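Local coordinates for cellulose 1,4-beta-cellobiosidase (Thermobifida fusca, PDB 4JJJ), which probably hydrolyses cellulose to release cellobiose, this chain being the family 48 glycoside hydrolase part of a longer protein, at residues S18-E23 with E616-W621; V34-M37 with D43-H46; F272-N277 with S283-Q288. The protein carries 1 engineered substitution. One frame throughout, in Å; residues are numbered along the deposited sequence.

Interaction 1 (S18-E23 with E616-W621); sequences SGYFRE and ERHRFW. With ZN (zinc ion), chain Y; GLC (alpha-D-glucopyranose), chain C; BGC (beta-D-glucopyranose), chain B; BGC (beta-D-glucopyranose), chain D.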
loop_
_atom_site.group_PDB
_atom_site.type_symbol
_atom_site.label_atom_id
_atom_site.label_comp_id
_atom_site.label_asym_id
_atom_site.label_seq_id
_atom_site.Cartn_x
_atom_site.Cartn_y
_atom_site.Cartn_z
ATOM N N SER A 18 -22.452 -12.250 -3.528
ATOM C CA SER A 18 -21.490 -12.158 -2.468
ATOM C C SER A 18 -21.203 -10.701 -2.055
ATOM O O SER A 18 -20.752 -10.465 -0.907
ATOM C CB SER A 18 -20.157 -12.797 -2.869
ATOM O OG SER A 18 -20.317 -14.188 -3.114
ATOM N N GLY A 19 -21.304 -9.766 -2.960
ATOM C CA GLY A 19 -21.131 -8.374 -2.635
ATOM C C GLY A 19 -19.706 -7.840 -2.594
ATOM O O GLY A 19 -19.512 -6.810 -1.965
ATOM N N TYR A 20 -18.767 -8.449 -3.316
ATOM C CA TYR A 20 -17.369 -7.933 -3.333
ATOM C C TYR A 20 -17.178 -6.648 -4.184
ATOM O O TYR A 20 -16.130 -6.007 -4.054
ATOM C CB TYR A 20 -16.402 -9.018 -3.770
ATOM C CG TYR A 20 -16.133 -10.088 -2.758
ATOM C CD1 TYR A 20 -15.224 -9.884 -1.731
ATOM C CD2 TYR A 20 -16.811 -11.309 -2.778
ATOM C CE1 TYR A 20 -14.993 -10.815 -0.773
ATOM C CE2 TYR A 20 -16.550 -12.297 -1.869
ATOM C CZ TYR A 20 -15.657 -12.083 -0.856
ATOM O OH TYR A 20 -15.446 -13.054 0.043
ATOM N N PHE A 21 -18.053 -6.396 -5.147
ATOM C CA PHE A 21 -17.867 -5.372 -6.124
ATOM C C PHE A 21 -19.100 -4.482 -6.306
ATOM O O PHE A 21 -20.229 -4.901 -5.981
ATOM C CB PHE A 21 -17.586 -5.888 -7.502
ATOM C CG PHE A 21 -16.383 -6.782 -7.705
ATOM C CD1 PHE A 21 -15.197 -6.307 -8.262
ATOM C CD2 PHE A 21 -16.504 -8.182 -7.522
ATOM C CE1 PHE A 21 -14.135 -7.114 -8.549
ATOM C CE2 PHE A 21 -15.421 -8.976 -7.817
ATOM C CZ PHE A 21 -14.196 -8.506 -8.302
ATOM N N ARG A 22 -18.884 -3.289 -6.845
ATOM C CA ARG A 22 -19.977 -2.490 -7.446
ATOM C C ARG A 22 -19.728 -2.405 -8.935
ATOM O O ARG A 22 -18.599 -2.152 -9.375
ATOM C CB ARG A 22 -20.046 -1.119 -6.813
ATOM C CG ARG A 22 -21.124 -0.255 -7.448
ATOM C CD ARG A 22 -21.372 0.987 -6.567
ATOM N NE ARG A 22 -22.412 1.857 -7.134
ATOM C CZ ARG A 22 -23.141 2.689 -6.399
ATOM N NH1 ARG A 22 -22.973 2.708 -5.103
ATOM N NH2 ARG A 22 -24.061 3.499 -6.961
ATOM N N GLU A 23 -20.800 -2.581 -9.743
ATOM C CA GLU A 23 -20.702 -2.548 -11.163
ATOM C C GLU A 23 -21.135 -1.166 -11.612
ATOM O O GLU A 23 -22.154 -0.620 -11.146
ATOM C CB GLU A 23 -21.682 -3.567 -11.770
ATOM C CG GLU A 23 -21.416 -3.672 -13.256
ATOM C CD GLU A 23 -22.182 -4.789 -13.918
ATOM O OE1 GLU A 23 -22.144 -5.944 -13.421
ATOM O OE2 GLU A 23 -22.743 -4.484 -14.994
ATOM N N GLU A 616 -16.535 -12.133 11.189
ATOM C CA GLU A 616 -15.869 -12.983 10.225
ATOM C C GLU A 616 -15.836 -12.163 8.926
ATOM O O GLU A 616 -16.864 -12.089 8.203
ATOM C CB GLU A 616 -16.519 -14.344 10.052
ATOM C CG GLU A 616 -16.409 -15.183 11.323
ATOM C CD GLU A 616 -16.455 -16.641 11.188
ATOM O OE1 GLU A 616 -16.415 -17.133 10.057
ATOM O OE2 GLU A 616 -16.392 -17.269 12.288
ATOM N N ARG A 617 -14.705 -11.470 8.647
ATOM C CA ARG A 617 -14.657 -10.489 7.593
ATOM C C ARG A 617 -14.137 -11.107 6.254
ATOM O O ARG A 617 -13.313 -12.045 6.268
ATOM C CB ARG A 617 -13.711 -9.324 7.987
ATOM C CG ARG A 617 -14.363 -8.413 9.015
ATOM C CD ARG A 617 -13.366 -7.620 9.736
ATOM N NE ARG A 617 -13.976 -6.440 10.377
ATOM C CZ ARG A 617 -13.252 -5.512 11.014
ATOM N NH1 ARG A 617 -11.960 -5.702 11.279
ATOM N NH2 ARG A 617 -13.850 -4.395 11.448
ATOM N N HIS A 618 -14.593 -10.516 5.182
ATOM C CA HIS A 618 -14.245 -10.915 3.786
ATOM C C HIS A 618 -13.626 -9.675 3.144
ATOM O O HIS A 618 -14.239 -8.927 2.379
ATOM C CB HIS A 618 -15.499 -11.395 3.104
ATOM C CG HIS A 618 -16.098 -12.561 3.814
ATOM N ND1 HIS A 618 -17.000 -12.359 4.813
ATOM C CD2 HIS A 618 -15.933 -13.918 3.744
ATOM C CE1 HIS A 618 -17.361 -13.512 5.346
ATOM N NE2 HIS A 618 -16.764 -14.476 4.683
ATOM N N ARG A 619 -12.319 -9.442 3.388
ATOM C CA ARG A 619 -11.489 -8.419 2.759
ATOM C C ARG A 619 -11.168 -8.891 1.357
ATOM O O ARG A 619 -10.733 -9.997 1.175
ATOM C CB ARG A 619 -10.207 -8.183 3.517
ATOM C CG ARG A 619 -10.448 -7.580 4.929
ATOM C CD ARG A 619 -9.068 -7.563 5.652
ATOM N NE ARG A 619 -9.196 -6.967 6.985
ATOM C CZ ARG A 619 -9.541 -7.616 8.077
ATOM N NH1 ARG A 619 -9.832 -8.891 8.049
ATOM N NH2 ARG A 619 -9.578 -6.939 9.211
ATOM N N PHE A 620 -11.388 -8.024 0.412
ATOM C CA PHE A 620 -11.132 -8.405 -1.015
ATOM C C PHE A 620 -9.737 -8.987 -1.248
ATOM O O PHE A 620 -9.562 -10.064 -1.827
ATOM C CB PHE A 620 -11.409 -7.256 -1.927
ATOM C CG PHE A 620 -11.289 -7.597 -3.400
ATOM C CD1 PHE A 620 -12.301 -8.337 -4.048
ATOM C CD2 PHE A 620 -10.173 -7.266 -4.165
ATOM C CE1 PHE A 620 -12.224 -8.684 -5.384
ATOM C CE2 PHE A 620 -10.093 -7.634 -5.499
ATOM C CZ PHE A 620 -11.111 -8.346 -6.117
ATOM N N TRP A 621 -8.743 -8.267 -0.789
ATOM C CA TRP A 621 -7.360 -8.652 -1.011
ATOM C C TRP A 621 -7.136 -10.002 -0.378
ATOM O O TRP A 621 -6.431 -10.807 -0.927
ATOM C CB TRP A 621 -6.415 -7.606 -0.534
ATOM C CG TRP A 621 -6.135 -7.462 0.967
ATOM C CD1 TRP A 621 -6.614 -6.523 1.793
ATOM C CD2 TRP A 621 -5.293 -8.313 1.821
ATOM N NE1 TRP A 621 -6.127 -6.677 3.042
ATOM C CE2 TRP A 621 -5.280 -7.747 3.088
ATOM C CE3 TRP A 621 -4.462 -9.418 1.570
ATOM C CZ2 TRP A 621 -4.538 -8.248 4.123
ATOM C CZ3 TRP A 621 -3.723 -9.912 2.571
ATOM C CH2 TRP A 621 -3.759 -9.338 3.872
HETATM ZN ZN ZN Y . -15.944 -19.097 11.898
HETATM C C1 GLC C . -5.237 -6.648 11.121
HETATM C C2 GLC C . -4.150 -5.658 10.995
HETATM C C3 GLC C . -4.455 -4.660 9.848
HETATM C C4 GLC C . -4.704 -5.407 8.533
HETATM C C5 GLC C . -5.775 -6.461 8.827
HETATM C C6 GLC C . -6.102 -7.388 7.693
HETATM O O1 GLC C . -6.313 -5.857 11.440
HETATM O O2 GLC C . -4.125 -4.818 12.231
HETATM O O3 GLC C . -3.437 -3.679 9.730
HETATM O O4 GLC C . -5.245 -4.496 7.553
HETATM O O5 GLC C . -5.347 -7.320 9.885
HETATM O O6 GLC C . -4.975 -8.133 7.395
HETATM C C2 BGC B . -3.649 -5.624 10.867
HETATM C C3 BGC B . -4.012 -4.649 9.753
HETATM C C4 BGC B . -4.590 -5.402 8.537
HETATM C C5 BGC B . -5.654 -6.467 8.866
HETATM C C6 BGC B . -5.950 -7.411 7.699
HETATM C C1 BGC B . -4.780 -6.586 11.139
HETATM O O1 BGC B . -4.298 -7.518 12.162
HETATM O O2 BGC B . -3.347 -4.768 12.018
HETATM O O3 BGC B . -2.871 -3.880 9.356
HETATM O O4 BGC B . -5.179 -4.510 7.588
HETATM O O5 BGC B . -5.205 -7.287 9.945
HETATM O O6 BGC B . -4.849 -8.209 7.344
HETATM C C2 BGC D . -5.315 -3.687 5.381
HETATM C C3 BGC D . -4.554 -3.396 4.089
HETATM C C4 BGC D . -3.221 -2.656 4.402
HETATM C C5 BGC D . -2.428 -3.338 5.544
HETATM C C6 BGC D . -1.240 -2.496 5.943
HETATM C C1 BGC D . -4.445 -4.394 6.402
HETATM O O2 BGC D . -6.425 -4.531 5.103
HETATM O O3 BGC D . -5.431 -2.619 3.237
HETATM O O4 BGC D . -2.441 -2.602 3.190
HETATM O O5 BGC D . -3.318 -3.531 6.651
HETATM O O6 BGC D . -1.646 -1.202 6.345
HETATM O O HOH W 1 -14.206 -19.428 10.898
HETATM O O HOH W 2 -17.366 -20.407 11.257
HETATM O O HOH W 3 -15.727 -19.773 13.706
#
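An aromatic cluster of Tyr-20, Phe-21 and Phe-620 ties the two-stranded hairpin 21-24/27-30 to the first turn of helix 620-637, the C-terminal helix of the (alpha/alpha)6 catalytic domain. Phe-620 presents its edge to the face of Phe-21 in an offset edge-to-face pair, ring centroids 5.2 Å apart and planes at 73°. The nearest atoms are Phe-620 CE1 and Phe-21 CZ, at 3.5 Å. With its CG anti to the backbone N (chi1 -175°), Phe-620 reaches back to the hairpin and also meets Tyr-20, whose CD1 lies near the Phe-620 ring plane, 4.0 Å from CD1 of Phe-620. Ile-13, Pro-30, Ala-52 and Tyr-56 also touch the Phe-620 side chain. The Tyr-20 hydroxyl OH packs against CB of His-618 at 3.5 Å, while its hydrogen bond goes to the carbonyl of Ile-539. The His-618 ring is gripped at both nitrogens, ND1 by Glu-35 and NE2 by Asp-537. Arg-619 is the N-cap residue; its guanidinium forms salt bridges with Glu-40 and Glu-545 and has one face against the C6 hydroxymethyl carbon of the sugar modelled as either alpha- or beta-glucose. Two residues on, Trp-621 NE1 donates in its ring plane to O2 of the chain D glucose at 3.0 Å, with an N-H...O angle of 162°. Phe-620 thus packs on the hairpin, while Arg-619 and Trp-621 beside it line the glycan pocket of a family 48 cellulase.

Interaction 2 (V34-M37 with D43-H46); sequences VETM and DHGH. With ZN (zinc ion), chain E.
Thr-36 and His-46 meet methyl to ring: CG2 of Thr-36 sits over the centre of the His-46 imidazole, 3.5 Å from its centroid and 8° off the ring normal, a CH-pi contact. The threonine torsion (chi1 51°) places CG2 beside its own backbone N and facing the ring, while OG1 turns to a hydrogen bond with Asp-594. Both nitrogens of the imidazole are engaged. ND1 binds zinc at 2.1 Å, and NE2 donates to the carbonyl O of Val-34 at 2.8 Å, an N-H...O angle of 144°, approaching from above the carbonyl plane. The ring is therefore kept from flipping, and the carbonyl would probably make ND1 a somewhat stronger ligand. Tyr-31 stacks on the same imidazole. His-44, its CG anti to the backbone N, slides its ring beneath the Thr-36 carbonyl, the O lying 3.6 Å from CD2 and over the ring centre. Its CE1 also touches CB of Thr-36 at 3.7 Å, and its ND1 accepts the backbone N of His-46 at 3.1 Å. That same Thr-36 O takes the N-H of Gly-45 at 2.8 Å. A side chain on Gly-45 would run into the Glu-35 carbonyl, which instead receives a CA-H...O contact. Two waters and Asp-153 complete the zinc site, where a metal-bound histidine is anchored through its second nitrogen by a backbone carbonyl, a common outer-shell arrangement in zinc proteins.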
loop_
_atom_site.group_PDB
_atom_site.type_symbol
_atom_site.label_atom_id
_atom_site.label_comp_id
_atom_site.label_asym_id
_atom_site.label_seq_id
_atom_site.Cartn_x
_atom_site.Cartn_y
_atom_site.Cartn_z
ATOM N N VAL A 34 -16.419 -6.864 1.948
ATOM C CA VAL A 34 -17.855 -7.039 1.841
ATOM C C VAL A 34 -18.583 -6.267 2.953
ATOM O O VAL A 34 -19.560 -5.490 2.667
ATOM C CB VAL A 34 -18.233 -8.540 1.861
ATOM C CG1 VAL A 34 -19.731 -8.682 2.011
ATOM C CG2 VAL A 34 -17.772 -9.269 0.633
ATOM N N GLU A 35 -18.056 -6.376 4.152
ATOM C CA GLU A 35 -18.578 -5.729 5.343
ATOM C C GLU A 35 -18.190 -4.259 5.302
ATOM O O GLU A 35 -17.083 -3.931 4.899
ATOM C CB GLU A 35 -18.079 -6.441 6.647
ATOM C CG GLU A 35 -18.411 -7.902 6.779
ATOM C CD GLU A 35 -17.525 -8.813 5.907
ATOM O OE1 GLU A 35 -16.397 -8.388 5.529
ATOM O OE2 GLU A 35 -18.031 -9.957 5.692
ATOM N N THR A 36 -19.086 -3.367 5.762
ATOM C CA THR A 36 -18.858 -1.968 5.718
ATOM C C THR A 36 -18.101 -1.383 6.889
ATOM O O THR A 36 -17.387 -0.430 6.723
ATOM C CB THR A 36 -20.166 -1.230 5.499
ATOM O OG1 THR A 36 -21.129 -1.708 6.468
ATOM C CG2 THR A 36 -20.636 -1.379 4.071
ATOM N N MET A 37 -18.284 -1.951 8.085
ATOM C CA MET A 37 -17.658 -1.359 9.333
ATOM C C MET A 37 -16.296 -1.979 9.583
ATOM O O MET A 37 -16.189 -3.062 10.205
ATOM C CB MET A 37 -18.557 -1.443 10.546
ATOM C CG MET A 37 -17.979 -0.719 11.792
ATOM S SD MET A 37 -19.207 -0.395 13.071
ATOM C CE MET A 37 -18.178 0.369 14.287
ATOM N N ASP A 43 -10.930 3.564 6.013
ATOM C CA ASP A 43 -11.734 3.684 7.205
ATOM C C ASP A 43 -13.198 3.361 6.981
ATOM O O ASP A 43 -14.011 3.605 7.898
ATOM C CB ASP A 43 -11.525 5.063 7.878
ATOM C CG ASP A 43 -12.025 6.223 7.116
ATOM O OD1 ASP A 43 -12.840 6.093 6.176
ATOM O OD2 ASP A 43 -11.574 7.409 7.407
ATOM N N HIS A 44 -13.511 2.755 5.858
ATOM C CA HIS A 44 -14.841 2.250 5.540
ATOM C C HIS A 44 -14.707 1.120 4.564
ATOM O O HIS A 44 -13.854 1.224 3.639
ATOM C CB HIS A 44 -15.761 3.350 5.018
ATOM C CG HIS A 44 -17.191 2.953 4.910
ATOM N ND1 HIS A 44 -17.743 2.297 3.814
ATOM C CD2 HIS A 44 -18.192 3.017 5.833
ATOM C CE1 HIS A 44 -19.029 2.032 4.042
ATOM N NE2 HIS A 44 -19.315 2.478 5.258
ATOM N N GLY A 45 -15.516 0.052 4.732
ATOM C CA GLY A 45 -15.395 -1.159 3.901
ATOM C C GLY A 45 -15.672 -0.932 2.469
ATOM O O GLY A 45 -15.237 -1.730 1.629
ATOM N N HIS A 46 -16.535 0.051 2.126
ATOM C CA HIS A 46 -16.851 0.276 0.755
ATOM C C HIS A 46 -16.195 1.529 0.196
ATOM O O HIS A 46 -16.493 1.947 -0.912
ATOM C CB HIS A 46 -18.357 0.320 0.548
ATOM C CG HIS A 46 -19.016 -1.012 0.732
ATOM N ND1 HIS A 46 -20.365 -1.257 0.542
ATOM C CD2 HIS A 46 -18.478 -2.200 1.086
ATOM C CE1 HIS A 46 -20.611 -2.533 0.782
ATOM N NE2 HIS A 46 -19.478 -3.131 1.086
HETATM ZN ZN ZN E . -21.816 0.269 0.363
HETATM O O HOH W 4 -23.516 -0.941 0.930
HETATM O O HOH W 5 -21.783 1.795 1.776
#

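Interaction 3 (F272-N277 with S283-Q288); sequences FKKIGN and SCPGGQ
Lys-273 and Gly-286 face each other as a non-hydrogen-bonded antiparallel pair, a single bridge with CA atoms 4.4 Å apart. A backbone bond flanks them at each end: Gly-287 N donates to Phe-272 O at 2.7 Å, and Lys-274 N to Pro-285 O at 3.0 Å, almost straight at 171°. Gly-287 has to be small here, because a CB would point at the Phe-272 carbonyl and clash with it. Lys-273 then uses its side chain as a third tie. Its CG lies beside the backbone N, and bends at chi2 (-73°) and chi3 fold the chain along Cys-284 and Pro-285 until NZ reaches the Cys-284 carbonyl O at 2.8 Å. On the way CB passes SG of Cys-284 at 3.9 Å. That sulfur also lies 3.7 Å from the Lys-274 O. It is bonded to Cys-278, so the disulfide and the bridge together close a hairpin-like excursion in the long loop between helix 250-263 and strand 302-306 of the catalytic domain. NZ is shared further with the carbonyls of Pro-124 and Ala-281, and the ammonium makes a cation-pi contact with Tyr-385. A leucine in place of Lys-273 would probably leave the carbonyls of Cys-284, Pro-124 and Ala-281 without their common donor and Tyr-385 without its cation. Lys-274 is exposed, its stem running beside the Pro-285 ring and its NZ paired only weakly, at long range, with Asp-291. Farther out, Asp-269 accepts the Lys-273 backbone N, Gln-127 bonds to the Gly-287 backbone, and the Phe-272 ring turns away to pack on Pro-102 and Ser-292.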
loop_
_atom_site.group_PDB
_atom_site.type_symbol
_atom_site.label_atom_id
_atom_site.label_comp_id
_atom_site.label_asym_id
_atom_site.label_seq_id
_atom_site.Cartn_x
_atom_site.Cartn_y
_atom_site.Cartn_z
ATOM N N PHE A 272 13.247 15.853 -3.766
ATOM C CA PHE A 272 14.344 15.627 -4.653
ATOM C C PHE A 272 15.675 16.136 -4.041
ATOM O O PHE A 272 16.505 16.625 -4.776
ATOM C CB PHE A 272 14.049 16.241 -6.046
ATOM C CG PHE A 272 12.889 15.569 -6.759
ATOM C CD1 PHE A 272 13.093 14.400 -7.484
ATOM C CD2 PHE A 272 11.583 16.105 -6.663
ATOM C CE1 PHE A 272 11.964 13.780 -8.021
ATOM C CE2 PHE A 272 10.490 15.488 -7.250
ATOM C CZ PHE A 272 10.697 14.283 -7.896
ATOM N N LYS A 273 15.809 16.003 -2.745
ATOM C CA LYS A 273 17.126 16.264 -2.126
ATOM C C LYS A 273 18.101 15.223 -2.497
ATOM O O LYS A 273 17.800 14.037 -2.704
ATOM C CB LYS A 273 17.030 16.219 -0.655
ATOM C CG LYS A 273 16.147 17.214 0.011
ATOM C CD LYS A 273 16.644 18.601 0.043
ATOM C CE LYS A 273 16.181 19.331 1.317
ATOM N NZ LYS A 273 16.772 20.703 1.200
ATOM N N LYS A 274 19.374 15.599 -2.482
ATOM C CA LYS A 274 20.383 14.600 -2.649
ATOM C C LYS A 274 20.296 13.569 -1.526
ATOM O O LYS A 274 20.150 13.895 -0.323
ATOM C CB LYS A 274 21.745 15.255 -2.536
ATOM C CG LYS A 274 22.963 14.344 -2.710
ATOM C CD LYS A 274 24.233 15.229 -2.642
ATOM C CE LYS A 274 25.499 14.427 -2.835
ATOM N NZ LYS A 274 25.745 14.054 -4.259
ATOM N N ILE A 275 20.414 12.307 -1.898
ATOM C CA ILE A 275 20.423 11.260 -0.888
ATOM C C ILE A 275 21.688 11.162 -0.105
ATOM O O ILE A 275 22.810 11.180 -0.672
ATOM C CB ILE A 275 20.172 9.866 -1.499
ATOM C CG1 ILE A 275 18.889 9.849 -2.329
ATOM C CG2 ILE A 275 20.260 8.811 -0.392
ATOM C CD1 ILE A 275 17.628 10.041 -1.536
ATOM N N GLY A 276 21.556 11.113 1.199
ATOM C CA GLY A 276 22.650 10.696 2.055
ATOM C C GLY A 276 23.059 11.786 3.014
ATOM O O GLY A 276 23.356 12.871 2.593
ATOM N N ASN A 277 23.082 11.418 4.283
ATOM C CA ASN A 277 23.410 12.337 5.397
ATOM C C ASN A 277 22.673 13.667 5.213
ATOM O O ASN A 277 23.201 14.774 5.329
ATOM C CB ASN A 277 24.914 12.468 5.464
ATOM C CG ASN A 277 25.585 11.092 5.682
ATOM O OD1 ASN A 277 25.248 10.400 6.585
ATOM N ND2 ASN A 277 26.432 10.667 4.761
ATOM N N SER A 283 20.266 23.016 4.663
ATOM C CA SER A 283 21.648 22.593 4.416
ATOM C C SER A 283 21.715 21.500 3.383
ATOM O O SER A 283 22.567 21.539 2.510
ATOM C CB SER A 283 22.307 22.017 5.684
ATOM O OG SER A 283 22.627 23.041 6.583
ATOM N N CYS A 284 20.816 20.526 3.490
ATOM C CA CYS A 284 20.826 19.372 2.538
ATOM C C CYS A 284 20.534 19.882 1.159
ATOM O O CYS A 284 19.503 20.468 0.948
ATOM C CB CYS A 284 19.900 18.301 3.030
ATOM S SG CYS A 284 19.909 16.874 1.860
ATOM N N PRO A 285 21.410 19.644 0.204
ATOM C CA PRO A 285 21.244 20.283 -1.080
ATOM C C PRO A 285 20.190 19.669 -1.945
ATOM O O PRO A 285 19.898 18.454 -1.874
ATOM C CB PRO A 285 22.591 20.097 -1.798
ATOM C CG PRO A 285 23.255 19.059 -1.076
ATOM C CD PRO A 285 22.702 18.938 0.303
ATOM N N GLY A 286 19.665 20.495 -2.800
ATOM C CA GLY A 286 18.784 19.996 -3.828
ATOM C C GLY A 286 19.523 19.005 -4.699
ATOM O O GLY A 286 20.665 19.233 -5.091
ATOM N N GLY A 287 18.846 17.971 -5.170
ATOM C CA GLY A 287 19.416 17.091 -6.125
ATOM C C GLY A 287 19.468 17.635 -7.514
ATOM O O GLY A 287 18.701 18.563 -7.899
ATOM N N GLN A 288 20.397 17.033 -8.268
ATOM C CA GLN A 288 20.641 17.224 -9.676
ATOM C C GLN A 288 20.655 15.821 -10.266
ATOM O O GLN A 288 21.294 14.884 -9.718
ATOM C CB GLN A 288 22.038 17.858 -9.851
ATOM C CG GLN A 288 22.291 19.008 -8.872
ATOM C CD GLN A 288 23.750 19.421 -8.717
ATOM O OE1 GLN A 288 24.348 19.335 -7.630
ATOM N NE2 GLN A 288 24.336 19.855 -9.817
#

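Interactions 1 and 2 are neighbours, their centres about 9 Å apart: Arg-617 NH2 bonds to the carbonyl of Met-37, and Tyr-20 packs on Val-34. Interaction 1 is the buried one, held across its segments by side-chain packing, mostly aromatic. Interaction 2, partly buried, relies on histidine rings and backbone carbonyls beside a zinc site. Interaction 3 lies on the opposite side of the chain's centre, about 44 Å from interaction 1 centre to centre. Two of its touching residues are exposed, and it rests on backbone bonds and a lysine, with a disulfide next to it. Interactions 2 and 3 each close a short local loop, whereas interaction 1 joins parts near the two ends of the chain.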